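Local coordinates for transcriptional regulator AefR (Pseudomonas syringae pv. tomato, PDB 3CDL), which probably binds cis-regulatory DNA as a TetR-family transcription factor, at residues B[19-24]-B[28-33]. Sequence-based numbering, arbitrary orientation.
Sequences IAEFGD and EITSMD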
loop_
_atom_site.group_PDB
_atom_site.type_symbol
_atom_site.label_atom_id
_atom_site.label_comp_id
_atom_site.label_asym_id
_atom_site.label_seq_id
_atom_site.Cartn_x
_atom_site.Cartn_y
_atom_site.Cartn_z
ATOM N N ILE B 19 -6.825 15.069 12.586
ATOM C CA ILE B 19 -6.668 13.660 12.288
ATOM C C ILE B 19 -7.919 12.910 12.718
ATOM O O ILE B 19 -8.528 12.173 11.926
ATOM C CB ILE B 19 -5.402 13.110 12.977
ATOM C CG1 ILE B 19 -4.163 13.741 12.329
ATOM C CG2 ILE B 19 -5.373 11.576 12.964
ATOM C CD1 ILE B 19 -2.864 13.228 12.863
ATOM N N ALA B 20 -8.304 13.142 13.968
ATOM C CA ALA B 20 -9.477 12.550 14.588
ATOM C C ALA B 20 -10.728 12.864 13.790
ATOM O O ALA B 20 -11.456 11.954 13.401
ATOM C CB ALA B 20 -9.613 13.067 15.995
ATOM N N GLU B 21 -10.962 14.150 13.528
ATOM C CA GLU B 21 -12.139 14.567 12.773
ATOM C C GLU B 21 -12.140 14.038 11.342
ATOM O O GLU B 21 -13.174 13.561 10.889
ATOM C CB GLU B 21 -12.333 16.090 12.781
ATOM C CG GLU B 21 -12.902 16.689 14.088
ATOM C CD GLU B 21 -14.329 16.234 14.454
ATOM O OE1 GLU B 21 -14.672 16.256 15.663
ATOM O OE2 GLU B 21 -15.111 15.867 13.551
ATOM N N PHE B 22 -11.006 14.124 10.636
ATOM C CA PHE B 22 -10.921 13.608 9.266
ATOM C C PHE B 22 -11.079 12.089 9.283
ATOM O O PHE B 22 -11.495 11.481 8.295
ATOM C CB PHE B 22 -9.587 13.938 8.584
ATOM C CG PHE B 22 -9.335 15.396 8.379
ATOM C CD1 PHE B 22 -8.041 15.895 8.451
ATOM C CD2 PHE B 22 -10.371 16.276 8.099
ATOM C CE1 PHE B 22 -7.787 17.265 8.266
ATOM C CE2 PHE B 22 -10.121 17.651 7.911
ATOM C CZ PHE B 22 -8.831 18.145 7.999
ATOM N N GLY B 23 -10.714 11.482 10.406
ATOM C CA GLY B 23 -10.900 10.063 10.577
ATOM C C GLY B 23 -12.368 9.776 10.811
ATOM O O GLY B 23 -12.874 8.730 10.421
ATOM N N ASP B 24 -13.059 10.711 11.450
ATOM C CA ASP B 24 -14.446 10.489 11.836
ATOM C C ASP B 24 -15.385 10.804 10.693
ATOM O O ASP B 24 -16.099 9.928 10.213
ATOM C CB ASP B 24 -14.808 11.318 13.079
ATOM C CG ASP B 24 -14.053 10.866 14.333
ATOM O OD1 ASP B 24 -13.291 9.874 14.240
ATOM O OD2 ASP B 24 -14.223 11.499 15.411
ATOM N N GLU B 28 -13.215 16.042 3.363
ATOM C CA GLU B 28 -13.911 17.149 2.674
ATOM C C GLU B 28 -15.140 17.677 3.396
ATOM O O GLU B 28 -15.399 18.877 3.352
ATOM C CB GLU B 28 -14.255 16.797 1.216
ATOM C CG GLU B 28 -13.207 17.263 0.149
ATOM C CD GLU B 28 -13.295 18.782 -0.217
ATOM O OE1 GLU B 28 -13.465 19.637 0.688
ATOM O OE2 GLU B 28 -13.175 19.126 -1.420
ATOM N N ILE B 29 -15.891 16.797 4.058
ATOM C CA ILE B 29 -17.046 17.240 4.853
ATOM C C ILE B 29 -16.677 17.853 6.223
ATOM O O ILE B 29 -17.527 18.476 6.865
ATOM C CB ILE B 29 -18.134 16.133 5.051
ATOM C CG1 ILE B 29 -17.837 15.278 6.294
ATOM C CG2 ILE B 29 -18.335 15.310 3.772
ATOM C CD1 ILE B 29 -19.045 14.510 6.823
ATOM N N THR B 30 -15.430 17.673 6.661
ATOM C CA THR B 30 -14.962 18.212 7.943
ATOM C C THR B 30 -14.588 19.678 7.808
ATOM O O THR B 30 -13.802 20.047 6.943
ATOM C CB THR B 30 -13.735 17.454 8.444
ATOM O OG1 THR B 30 -14.044 16.062 8.526
ATOM C CG2 THR B 30 -13.317 17.957 9.825
ATOM N N SER B 31 -15.144 20.506 8.678
ATOM C CA SER B 31 -14.893 21.940 8.644
ATOM C C SER B 31 -13.940 22.417 9.746
ATOM O O SER B 31 -13.783 21.770 10.793
ATOM C CB SER B 31 -16.214 22.682 8.763
ATOM O OG SER B 31 -16.828 22.363 9.994
HETATM N N MSE B 32 -13.325 23.570 9.487
HETATM C CA MSE B 32 -12.367 24.201 10.391
HETATM C C MSE B 32 -12.960 24.473 11.765
HETATM O O MSE B 32 -12.264 24.355 12.774
HETATM C CB MSE B 32 -11.834 25.502 9.792
HETATM C CG MSE B 32 -11.074 25.334 8.493
HETATM SE SE MSE B 32 -9.486 24.216 8.689
HETATM C CE MSE B 32 -8.214 25.586 9.264
ATOM N N ASP B 33 -14.241 24.834 11.803
ATOM C CA ASP B 33 -14.925 25.008 13.078
ATOM C C ASP B 33 -15.218 23.692 13.792
ATOM O O ASP B 33 -15.237 23.659 15.022
ATOM C CB ASP B 33 -16.188 25.900 13.003
ATOM C CG ASP B 33 -16.644 26.200 11.581
ATOM O OD1 ASP B 33 -16.465 25.341 10.683
ATOM O OD2 ASP B 33 -17.199 27.309 11.376
#
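T30 sits against the last turn of helix 9-24, its side chain meeting E21 and F22 in the N-terminal DNA-binding domain of this TetR-family regulator, just ahead of the predicted helix-turn-helix. The threonine comes in at the edge of the F22 ring, near the ring plane, where T30 CB lies 3.6 Å from F22 CD2, and the two side chains cross at about a right angle. T30 CG2, anti to the backbone N, reaches E21 CB at 3.6 Å and also touches F22 CE2, while OG1 turns toward the backbone carbonyl of E21. That approach, 3.5 Å from T30 OG1 to E21 O, is not a hydrogen bond, and none links the two segments; the contact rests on van der Waals packing of three buried residues. Beyond T30, the F22 ring also meets that of F27, and its side chain touches I35, L56 and M60, which places it among helices 32-39 and 53-64. The carbonyl of T30 accepts a hydrogen bond from K53. At the N-cap of helix 32-39, S31 OG accepts a weak hydrogen bond from R34 N and donates one to D33 OD1 at 3.1 Å, on its anti side, 27° out of the carboxylate plane.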